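Local coordinates for protein NAD(P)H dehydrogenase (quinone) (Mycobacterium tuberculosis, PDB 1XDI) that reduces quinones such as menadione to quinols with NADH or NADPH, using one bound FAD per subunit, and may raise resistance to reactive oxygen intermediates, at residues K52-S57 with A195-A200; L185-S190 with H270-I275; A226-E231 with T358-A363. All coordinates share one frame; numbering follows the deposited sequence.

Contact 1: K52-S57 with A195-A200. With FAD (flavin-adenine dinucleotide), chain C.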
loop_
_atom_site.group_PDB
_atom_site.type_symbol
_atom_site.label_atom_id
_atom_site.label_comp_id
_atom_site.label_asym_id
_atom_site.label_seq_id
_atom_site.Cartn_x
_atom_site.Cartn_y
_atom_site.Cartn_z
ATOM N N LYS A 52 -15.208 8.837 -32.780
ATOM C CA LYS A 52 -13.777 8.605 -32.642
ATOM C C LYS A 52 -13.228 8.041 -33.930
ATOM O O LYS A 52 -12.096 8.335 -34.286
ATOM C CB LYS A 52 -13.452 7.652 -31.467
ATOM C CG LYS A 52 -13.262 8.316 -30.044
ATOM C CD LYS A 52 -14.550 8.873 -29.475
ATOM C CE LYS A 52 -14.499 10.385 -29.312
ATOM N NZ LYS A 52 -15.838 10.961 -28.987
ATOM N N THR A 53 -14.017 7.239 -34.634
ATOM C CA THR A 53 -13.552 6.682 -35.902
ATOM C C THR A 53 -13.453 7.849 -36.867
ATOM O O THR A 53 -12.387 8.128 -37.440
ATOM C CB THR A 53 -14.532 5.649 -36.443
ATOM O OG1 THR A 53 -14.917 4.818 -35.350
ATOM C CG2 THR A 53 -13.907 4.750 -37.532
ATOM N N PHE A 54 -14.565 8.550 -37.032
ATOM C CA PHE A 54 -14.607 9.735 -37.905
ATOM C C PHE A 54 -13.413 10.651 -37.648
ATOM O O PHE A 54 -12.727 11.058 -38.580
ATOM C CB PHE A 54 -15.901 10.533 -37.664
ATOM C CG PHE A 54 -16.109 11.633 -38.620
ATOM C CD1 PHE A 54 -16.502 11.367 -39.902
ATOM C CD2 PHE A 54 -15.856 12.957 -38.246
ATOM C CE1 PHE A 54 -16.646 12.426 -40.840
ATOM C CE2 PHE A 54 -15.995 14.024 -39.181
ATOM C CZ PHE A 54 -16.387 13.755 -40.482
ATOM N N ILE A 55 -13.168 10.954 -36.375
ATOM C CA ILE A 55 -12.079 11.839 -35.963
ATOM C C ILE A 55 -10.708 11.274 -36.259
ATOM O O ILE A 55 -9.789 12.036 -36.556
ATOM C CB ILE A 55 -12.186 12.205 -34.456
ATOM C CG1 ILE A 55 -13.334 13.195 -34.230
ATOM C CG2 ILE A 55 -10.937 12.781 -33.981
ATOM C CD1 ILE A 55 -13.594 13.552 -32.775
ATOM N N ALA A 56 -10.574 9.953 -36.208
ATOM C CA ALA A 56 -9.287 9.306 -36.483
ATOM C C ALA A 56 -8.923 9.409 -37.950
ATOM O O ALA A 56 -7.749 9.518 -38.300
ATOM C CB ALA A 56 -9.330 7.844 -36.082
ATOM N N SER A 57 -9.942 9.336 -38.802
ATOM C CA SER A 57 -9.756 9.447 -40.251
ATOM C C SER A 57 -9.349 10.857 -40.557
ATOM O O SER A 57 -8.472 11.078 -41.353
ATOM C CB SER A 57 -11.044 9.147 -41.013
ATOM O OG SER A 57 -11.390 7.784 -40.893
ATOM N N ALA A 195 -17.589 20.233 -29.323
ATOM C CA ALA A 195 -16.205 20.610 -29.460
ATOM C C ALA A 195 -15.448 19.678 -30.333
ATOM O O ALA A 195 -14.661 20.125 -31.185
ATOM C CB ALA A 195 -15.533 20.712 -28.110
ATOM N N GLU A 196 -15.685 18.383 -30.130
ATOM C CA GLU A 196 -14.975 17.361 -30.893
ATOM C C GLU A 196 -15.247 17.418 -32.412
ATOM O O GLU A 196 -14.300 17.325 -33.224
ATOM C CB GLU A 196 -15.292 15.963 -30.338
ATOM C CG GLU A 196 -14.728 15.617 -28.952
ATOM C CD GLU A 196 -15.204 14.228 -28.424
ATOM O OE1 GLU A 196 -16.078 13.596 -29.091
ATOM O OE2 GLU A 196 -14.732 13.772 -27.349
ATOM N N PHE A 197 -16.505 17.603 -32.797
ATOM C CA PHE A 197 -16.884 17.657 -34.209
ATOM C C PHE A 197 -16.436 18.954 -34.877
ATOM O O PHE A 197 -16.022 18.935 -36.030
ATOM C CB PHE A 197 -18.407 17.451 -34.379
ATOM C CG PHE A 197 -18.839 16.004 -34.270
ATOM C CD1 PHE A 197 -18.340 15.039 -35.137
ATOM C CD2 PHE A 197 -19.741 15.607 -33.318
ATOM C CE1 PHE A 197 -18.748 13.692 -35.054
ATOM C CE2 PHE A 197 -20.162 14.273 -33.218
ATOM C CZ PHE A 197 -19.661 13.310 -34.092
ATOM N N VAL A 198 -16.510 20.081 -34.166
ATOM C CA VAL A 198 -16.061 21.316 -34.736
ATOM C C VAL A 198 -14.591 21.052 -35.110
ATOM O O VAL A 198 -14.144 21.365 -36.228
ATOM C CB VAL A 198 -16.139 22.432 -33.693
ATOM C CG1 VAL A 198 -15.177 23.606 -34.066
ATOM C CG2 VAL A 198 -17.576 22.881 -33.521
ATOM N N ASP A 199 -13.832 20.473 -34.181
ATOM C CA ASP A 199 -12.440 20.210 -34.441
ATOM C C ASP A 199 -12.292 19.268 -35.632
ATOM O O ASP A 199 -11.534 19.524 -36.557
ATOM C CB ASP A 199 -11.833 19.618 -33.192
ATOM C CG ASP A 199 -10.317 19.435 -33.284
ATOM O OD1 ASP A 199 -9.756 19.120 -34.368
ATOM O OD2 ASP A 199 -9.667 19.541 -32.225
ATOM N N ALA A 200 -13.002 18.148 -35.618
ATOM C CA ALA A 200 -12.910 17.197 -36.743
ATOM C C ALA A 200 -13.238 17.854 -38.113
ATOM O O ALA A 200 -12.465 17.740 -39.054
ATOM C CB ALA A 200 -13.852 15.969 -36.491
HETATM P PA FAD C . -26.079 2.875 -24.460
HETATM O O1A FAD C . -26.716 4.183 -24.911
HETATM O O2A FAD C . -24.672 2.589 -24.984
HETATM O O5B FAD C . -27.051 1.792 -24.913
HETATM C C5B FAD C . -28.153 1.247 -24.184
HETATM C C4B FAD C . -28.744 0.369 -25.266
HETATM O O4B FAD C . -29.855 -0.359 -24.808
HETATM C C3B FAD C . -29.255 1.075 -26.634
HETATM O O3B FAD C . -28.292 1.061 -27.688
HETATM C C2B FAD C . -30.489 0.392 -26.992
HETATM O O2B FAD C . -30.479 -0.527 -28.087
HETATM C C1B FAD C . -30.909 -0.374 -25.763
HETATM N N9A FAD C . -32.160 -0.069 -25.190
HETATM C C8A FAD C . -32.824 1.105 -24.893
HETATM N N7A FAD C . -34.009 0.921 -24.371
HETATM C C5A FAD C . -34.145 -0.435 -24.316
HETATM C C6A FAD C . -35.161 -1.301 -23.879
HETATM N N6A FAD C . -36.301 -0.866 -23.383
HETATM N N1A FAD C . -34.946 -2.660 -23.980
HETATM C C2A FAD C . -33.803 -3.159 -24.477
HETATM N N3A FAD C . -32.750 -2.376 -24.929
HETATM C C4A FAD C . -33.078 -0.988 -24.786
HETATM N N1 FAD C . -18.152 8.017 -23.619
HETATM C C2 FAD C . -16.831 7.728 -23.415
HETATM O O2 FAD C . -16.453 7.083 -22.419
HETATM N N3 FAD C . -15.907 8.163 -24.338
HETATM C C4 FAD C . -16.180 8.868 -25.477
HETATM O O4 FAD C . -15.258 9.193 -26.224
HETATM C C4X FAD C . -17.467 9.149 -25.669
HETATM N N5 FAD C . -17.774 9.875 -26.855
HETATM C C5X FAD C . -19.145 10.172 -27.065
HETATM C C6 FAD C . -19.548 10.869 -28.225
HETATM C C7 FAD C . -20.904 11.199 -28.487
HETATM C C7M FAD C . -21.285 11.956 -29.783
HETATM C C8 FAD C . -21.880 10.816 -27.521
HETATM C C8M FAD C . -23.357 11.133 -27.687
HETATM C C9 FAD C . -21.529 10.125 -26.398
HETATM C C9A FAD C . -20.211 9.769 -26.138
HETATM N N10 FAD C . -19.767 9.013 -24.950
HETATM C C10 FAD C . -18.452 8.712 -24.736
HETATM C "C1'" FAD C . -20.788 8.586 -24.070
HETATM C "C2'" FAD C . -21.039 7.107 -24.046
HETATM O "O2'" FAD C . -21.323 6.655 -25.416
HETATM C "C3'" FAD C . -22.191 6.729 -23.157
HETATM O "O3'" FAD C . -21.828 7.005 -21.829
HETATM C "C4'" FAD C . -22.541 5.254 -23.144
HETATM O "O4'" FAD C . -22.956 5.029 -24.544
HETATM C "C5'" FAD C . -23.705 4.834 -22.388
HETATM O "O5'" FAD C . -23.785 3.417 -22.423
HETATM P P FAD C . -24.993 2.597 -21.869
HETATM O O1P FAD C . -24.595 1.244 -21.999
HETATM O O2P FAD C . -25.474 3.040 -20.542
HETATM O O3P FAD C . -26.074 2.984 -22.899
#
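Lys52 and Glu196 form a buried salt bridge between two helices beside the flavin of FAD. Helices 48-64 and 192-203 run nearly the same way here, at 28°, with their local axes 10.0 Å apart. The CB of Lys52 points away from the second helix, but its chain bends at chi2 and chi3 and brings the amine back. Lys52 NZ donates to Glu196 OE1 at 2.6 Å. It meets the syn side of the carboxylate, 30° out of its plane. The same NZ donates to FAD N5 at 3.1 Å and more weakly to FAD O4. The amine is thus held by the carboxylate and the flavin together. Glu196 OE2 accepts a hydrogen bond from the backbone N of Phe357, which helps fix the carboxylate. Met394 of the second subunit packs on Lys52.

Farther along the helices the contact is apolar. Ile55 CG1 rests 3.6 Å from Ala200 CB. The Ile55 and Glu196 side chains cross at about a right angle, with Ile55 CD1 3.8 Å from Glu196 CB. Ala200 CB also lies at the edge of the Phe54 ring, 4.0 Å from Phe54 CE2. Phe54 CD2 in turn approaches the edge of the Phe197 ring. A lysine-glutamate pair with the lysine on flavin N5 is typical of the active site of flavoprotein disulfide reductases, the family to which this enzyme belongs.

Contact 2: L185-S190 with H270-I275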
loop_
_atom_site.group_PDB
_atom_site.type_symbol
_atom_site.label_atom_id
_atom_site.label_comp_id
_atom_site.label_asym_id
_atom_site.label_seq_id
_atom_site.Cartn_x
_atom_site.Cartn_y
_atom_site.Cartn_z
ATOM N N LEU A 185 -20.654 24.704 -42.083
ATOM C CA LEU A 185 -21.270 23.986 -40.977
ATOM C C LEU A 185 -21.570 24.853 -39.740
ATOM O O LEU A 185 -20.677 25.522 -39.165
ATOM C CB LEU A 185 -20.402 22.788 -40.556
ATOM C CG LEU A 185 -20.973 21.959 -39.382
ATOM C CD1 LEU A 185 -22.366 21.539 -39.703
ATOM C CD2 LEU A 185 -20.151 20.703 -39.098
ATOM N N ILE A 186 -22.840 24.865 -39.347
ATOM C CA ILE A 186 -23.194 25.612 -38.172
ATOM C C ILE A 186 -23.465 24.550 -37.156
ATOM O O ILE A 186 -24.298 23.693 -37.418
ATOM C CB ILE A 186 -24.470 26.406 -38.328
ATOM C CG1 ILE A 186 -24.428 27.184 -39.638
ATOM C CG2 ILE A 186 -24.645 27.301 -37.093
ATOM C CD1 ILE A 186 -24.947 28.590 -39.466
ATOM N N VAL A 187 -22.756 24.621 -36.027
ATOM C CA VAL A 187 -22.860 23.718 -34.887
ATOM C C VAL A 187 -23.493 24.441 -33.672
ATOM O O VAL A 187 -22.923 25.389 -33.096
ATOM C CB VAL A 187 -21.475 23.208 -34.476
ATOM C CG1 VAL A 187 -21.452 22.764 -33.026
ATOM C CG2 VAL A 187 -21.105 22.083 -35.342
ATOM N N VAL A 188 -24.655 23.963 -33.253
ATOM C CA VAL A 188 -25.372 24.576 -32.139
ATOM C C VAL A 188 -25.141 23.892 -30.812
ATOM O O VAL A 188 -25.450 22.727 -30.684
ATOM C CB VAL A 188 -26.887 24.593 -32.464
ATOM C CG1 VAL A 188 -27.680 25.185 -31.321
ATOM C CG2 VAL A 188 -27.105 25.380 -33.743
ATOM N N GLY A 189 -24.576 24.605 -29.844
ATOM C CA GLY A 189 -24.368 24.045 -28.510
ATOM C C GLY A 189 -22.944 23.823 -28.068
ATOM O O GLY A 189 -22.281 22.965 -28.603
ATOM N N SER A 190 -22.434 24.572 -27.103
ATOM C CA SER A 190 -21.056 24.325 -26.735
ATOM C C SER A 190 -21.022 23.174 -25.728
ATOM O O SER A 190 -21.800 23.145 -24.789
ATOM C CB SER A 190 -20.390 25.604 -26.189
ATOM O OG SER A 190 -21.188 26.228 -25.211
ATOM N N HIS A 270 -25.541 23.349 -43.490
ATOM C CA HIS A 270 -26.108 22.402 -42.529
ATOM C C HIS A 270 -26.032 22.881 -41.093
ATOM O O HIS A 270 -25.209 23.723 -40.756
ATOM C CB HIS A 270 -25.345 21.072 -42.570
ATOM C CG HIS A 270 -25.001 20.597 -43.948
ATOM N ND1 HIS A 270 -25.588 19.487 -44.526
ATOM C CD2 HIS A 270 -24.146 21.093 -44.871
ATOM C CE1 HIS A 270 -25.110 19.325 -45.744
ATOM N NE2 HIS A 270 -24.235 20.287 -45.978
ATOM N N ALA A 271 -26.886 22.318 -40.244
ATOM C CA ALA A 271 -26.856 22.634 -38.821
ATOM C C ALA A 271 -26.723 21.292 -38.074
ATOM O O ALA A 271 -27.516 20.342 -38.278
ATOM C CB ALA A 271 -28.129 23.361 -38.389
ATOM N N LEU A 272 -25.685 21.196 -37.252
ATOM C CA LEU A 272 -25.446 20.022 -36.424
ATOM C C LEU A 272 -26.002 20.397 -35.026
ATOM O O LEU A 272 -25.432 21.288 -34.338
ATOM C CB LEU A 272 -23.932 19.748 -36.292
ATOM C CG LEU A 272 -23.444 18.359 -35.793
ATOM C CD1 LEU A 272 -22.215 18.505 -34.958
ATOM C CD2 LEU A 272 -24.489 17.666 -34.960
ATOM N N MET A 273 -27.105 19.773 -34.597
ATOM C CA MET A 273 -27.602 20.045 -33.241
ATOM C C MET A 273 -26.735 19.265 -32.209
ATOM O O MET A 273 -26.651 18.012 -32.210
ATOM C CB MET A 273 -29.075 19.665 -33.107
ATOM C CG MET A 273 -30.049 20.604 -33.817
ATOM S SD MET A 273 -29.603 22.354 -33.605
ATOM C CE MET A 273 -29.574 22.749 -35.283
ATOM N N THR A 274 -26.052 20.021 -31.354
ATOM C CA THR A 274 -25.177 19.439 -30.354
ATOM C C THR A 274 -25.662 19.792 -28.984
ATOM O O THR A 274 -24.975 20.375 -28.170
ATOM C CB THR A 274 -23.693 19.882 -30.607
ATOM O OG1 THR A 274 -23.024 18.831 -31.325
ATOM C CG2 THR A 274 -22.920 20.144 -29.331
ATOM N N ILE A 275 -26.906 19.494 -28.712
ATOM C CA ILE A 275 -27.327 19.790 -27.362
ATOM C C ILE A 275 -26.968 18.546 -26.529
ATOM O O ILE A 275 -25.918 17.898 -26.762
ATOM C CB ILE A 275 -28.792 19.995 -27.250
ATOM C CG1 ILE A 275 -29.253 21.112 -28.164
ATOM C CG2 ILE A 275 -29.087 20.307 -25.829
ATOM C CD1 ILE A 275 -30.692 20.915 -28.471
#
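Met273 folds back toward Val188, its CG anti to its own carbonyl carbon (chi1 -73°) and its chain bent at chi2 and chi3. This lays Met273 SD beside the valine, 3.7 Å from Val188 CB. Val188 CG2 stands beside its own backbone N and is 3.9 Å from both Met273 CE and Met273 SD. The two side chains lie side by side and point the same way. Val187 and Leu272 do likewise on the other face of the sheet, where Val187 CG2 touches Leu272 CD1 at 3.8 Å.

The backbones between these pairs are neighbouring parallel strands, 185-188 and 270-273. Four bonds tie them. Ile186 N donates to His270 O at 3.0 Å, and Leu272 N donates back to Ile186 O at 2.9 Å. Val188 N then gives to Leu272 O at 3.0 Å, and Thr274 N to Val188 O at 2.9 Å. The last is the most bent at hydrogen, 144°, and falls where both chains leave the sheet. Thr274 CB there sits by Val188 O.

The Leu185, Val187 and Leu272 face is covered by helix 192-203, through Tyr201, Val198 and Phe197. His270 lies at the end of this face. The opposite face, with Ile186, Val188, Ala271 and Met273, packs on strands 246-251 and 256-260. On its other edge, strand 185-188 bonds to strand 208-211.

Gly189 has a positive phi and turns the chain out of the strand. It begins a GxGxxG sequence of Rossmann type, consistent with the NAD(P)H-binding domain of this family. The chemistry implies a core strand pair: four backbone bonds join the strands in register, and largely apolar side chains pack on both faces.

Contact 3: A226-E231 with T358-A363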
loop_
_atom_site.group_PDB
_atom_site.type_symbol
_atom_site.label_atom_id
_atom_site.label_comp_id
_atom_site.label_asym_id
_atom_site.label_seq_id
_atom_site.Cartn_x
_atom_site.Cartn_y
_atom_site.Cartn_z
ATOM N N ALA A 226 -8.113 24.492 -21.555
ATOM C CA ALA A 226 -9.138 25.290 -22.222
ATOM C C ALA A 226 -8.509 26.248 -23.225
ATOM O O ALA A 226 -8.911 26.343 -24.426
ATOM C CB ALA A 226 -9.916 26.069 -21.186
ATOM N N LEU A 227 -7.502 26.946 -22.725
ATOM C CA LEU A 227 -6.777 27.906 -23.522
ATOM C C LEU A 227 -6.122 27.267 -24.711
ATOM O O LEU A 227 -6.244 27.772 -25.823
ATOM C CB LEU A 227 -5.715 28.561 -22.668
ATOM C CG LEU A 227 -5.669 30.065 -22.799
ATOM C CD1 LEU A 227 -4.538 30.587 -21.917
ATOM C CD2 LEU A 227 -5.452 30.402 -24.250
ATOM N N VAL A 228 -5.429 26.159 -24.473
ATOM C CA VAL A 228 -4.754 25.454 -25.554
ATOM C C VAL A 228 -5.767 25.253 -26.680
ATOM O O VAL A 228 -5.459 25.459 -27.847
ATOM C CB VAL A 228 -4.202 24.024 -25.104
ATOM C CG1 VAL A 228 -3.697 23.246 -26.313
ATOM C CG2 VAL A 228 -3.070 24.150 -24.122
ATOM N N LEU A 229 -6.990 24.859 -26.339
ATOM C CA LEU A 229 -7.934 24.609 -27.394
ATOM C C LEU A 229 -8.555 25.857 -27.985
ATOM O O LEU A 229 -8.730 25.928 -29.207
ATOM C CB LEU A 229 -8.967 23.576 -26.936
ATOM C CG LEU A 229 -8.570 22.217 -27.576
ATOM C CD1 LEU A 229 -9.239 21.095 -26.816
ATOM C CD2 LEU A 229 -8.978 22.139 -29.073
ATOM N N GLU A 230 -8.874 26.833 -27.132
ATOM C CA GLU A 230 -9.406 28.127 -27.588
ATOM C C GLU A 230 -8.430 28.733 -28.623
ATOM O O GLU A 230 -8.845 29.057 -29.753
ATOM C CB GLU A 230 -9.558 29.099 -26.406
ATOM C CG GLU A 230 -10.280 30.439 -26.670
ATOM C CD GLU A 230 -10.530 31.207 -25.352
ATOM O OE1 GLU A 230 -9.536 31.353 -24.598
ATOM O OE2 GLU A 230 -11.686 31.652 -25.077
ATOM N N GLU A 231 -7.151 28.880 -28.255
ATOM C CA GLU A 231 -6.177 29.409 -29.208
ATOM C C GLU A 231 -6.175 28.602 -30.504
ATOM O O GLU A 231 -6.042 29.167 -31.591
ATOM C CB GLU A 231 -4.766 29.351 -28.650
ATOM C CG GLU A 231 -4.459 30.384 -27.595
ATOM C CD GLU A 231 -4.520 31.807 -28.104
ATOM O OE1 GLU A 231 -4.169 32.050 -29.297
ATOM O OE2 GLU A 231 -4.895 32.671 -27.284
ATOM N N THR A 358 -10.176 16.093 -29.041
ATOM C CA THR A 358 -9.823 17.180 -29.971
ATOM C C THR A 358 -8.411 16.921 -30.453
ATOM O O THR A 358 -7.867 15.837 -30.226
ATOM C CB THR A 358 -9.785 18.501 -29.229
ATOM O OG1 THR A 358 -9.666 18.219 -27.836
ATOM C CG2 THR A 358 -11.037 19.303 -29.441
ATOM N N ARG A 359 -7.822 17.879 -31.163
ATOM C CA ARG A 359 -6.412 17.714 -31.513
ATOM C C ARG A 359 -5.815 19.031 -31.045
ATOM O O ARG A 359 -6.147 20.117 -31.550
ATOM C CB ARG A 359 -6.156 17.445 -33.009
ATOM C CG ARG A 359 -5.906 15.913 -33.309
ATOM C CD ARG A 359 -6.599 15.334 -34.604
ATOM N NE ARG A 359 -7.978 15.822 -34.686
ATOM C CZ ARG A 359 -8.697 15.887 -35.799
ATOM N NH1 ARG A 359 -8.145 15.472 -36.939
ATOM N NH2 ARG A 359 -9.941 16.394 -35.779
ATOM N N PRO A 360 -5.037 18.969 -29.949
ATOM C CA PRO A 360 -4.707 17.778 -29.153
ATOM C C PRO A 360 -5.811 17.277 -28.236
ATOM O O PRO A 360 -6.824 17.941 -28.035
ATOM C CB PRO A 360 -3.530 18.245 -28.321
ATOM C CG PRO A 360 -3.831 19.739 -28.139
ATOM C CD PRO A 360 -4.201 20.113 -29.532
ATOM N N GLU A 361 -5.573 16.094 -27.662
ATOM C CA GLU A 361 -6.468 15.464 -26.717
ATOM C C GLU A 361 -6.279 16.134 -25.336
ATOM O O GLU A 361 -5.235 16.719 -25.017
ATOM C CB GLU A 361 -6.142 13.963 -26.613
ATOM C CG GLU A 361 -6.675 13.067 -27.753
ATOM C CD GLU A 361 -6.320 11.558 -27.606
ATOM O OE1 GLU A 361 -5.988 11.114 -26.477
ATOM O OE2 GLU A 361 -6.397 10.811 -28.617
ATOM N N ILE A 362 -7.314 16.054 -24.519
ATOM C CA ILE A 362 -7.268 16.558 -23.176
ATOM C C ILE A 362 -7.886 15.505 -22.266
ATOM O O ILE A 362 -9.008 15.077 -22.491
ATOM C CB ILE A 362 -8.073 17.810 -23.068
ATOM C CG1 ILE A 362 -7.727 18.700 -24.250
ATOM C CG2 ILE A 362 -7.802 18.494 -21.712
ATOM C CD1 ILE A 362 -8.212 20.105 -24.097
ATOM N N ALA A 363 -7.128 15.059 -21.269
ATOM C CA ALA A 363 -7.613 14.082 -20.282
ATOM C C ALA A 363 -7.319 14.627 -18.881
ATOM O O ALA A 363 -6.316 15.319 -18.660
ATOM C CB ALA A 363 -6.909 12.710 -20.468
#
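Leu229 packs against Thr358 and Ile362 where helix 223-235 of the second Rossmann-like unit meets the turn between strands 353-356 and 361-366 of the dimerisation-domain sheet. Its CB points toward segment 358-363. CG follows, with Thr358 OG1 nearby. The chain then forks. CD2 goes to the threonine, with Leu229 CD2 to Thr358 CG2 at 3.5 Å and Leu229 CD2 to Thr358 CB at 3.7 Å. Leu229 CD1 sits between Thr358 and Ile362, 3.6 Å from Thr358 CB and 3.8 Å from Ile362 CG1. Its modelled approach to Ile362 CD1 is too close to be reliable. The leucine and threonine side chains reach toward each other tip to tip, while Leu229 and Ile362 cross obliquely.

One residue earlier on the helix, Val228 adds a lighter contact. Val228 CG1 meets Pro360 CG at 4.0 Å. Val419 of strand 413-420 touches Val228, Pro360 and Ile362 and joins the same apolar patch.

No hydrogen bond crosses between the two segments. The CB of Arg359 points away from helix 223-235; its guanidinium forms a salt bridge with Asp199 of helix 192-203. The loop 358-360 carries a cis peptide bond before Pro360. It is braced from within: Thr358 OG1 donates to Pro360 O at 2.9 Å, tilted 20° from the carbonyl plane.

Contacts 1 and 2 are core contacts, while contact 3 is partly buried. Contact 2 uses strand 185-188, and contact 1 the helix 192-203 that follows it in the chain. Contact 1 also joins contact 3, through the Asp199 to Arg359 bridge. Contacts 2 and 3 do not touch; their nearest atoms are about 11 Å apart. The chemistry follows the place. Beside FAD a charged pair leads, within the parallel sheet backbone bonds do the joining, and between the Rossmann-like and dimerisation parts the direct contact is mainly apolar. Helix 192-203 forms one side of contact 1 and packs against the segments of both other contacts.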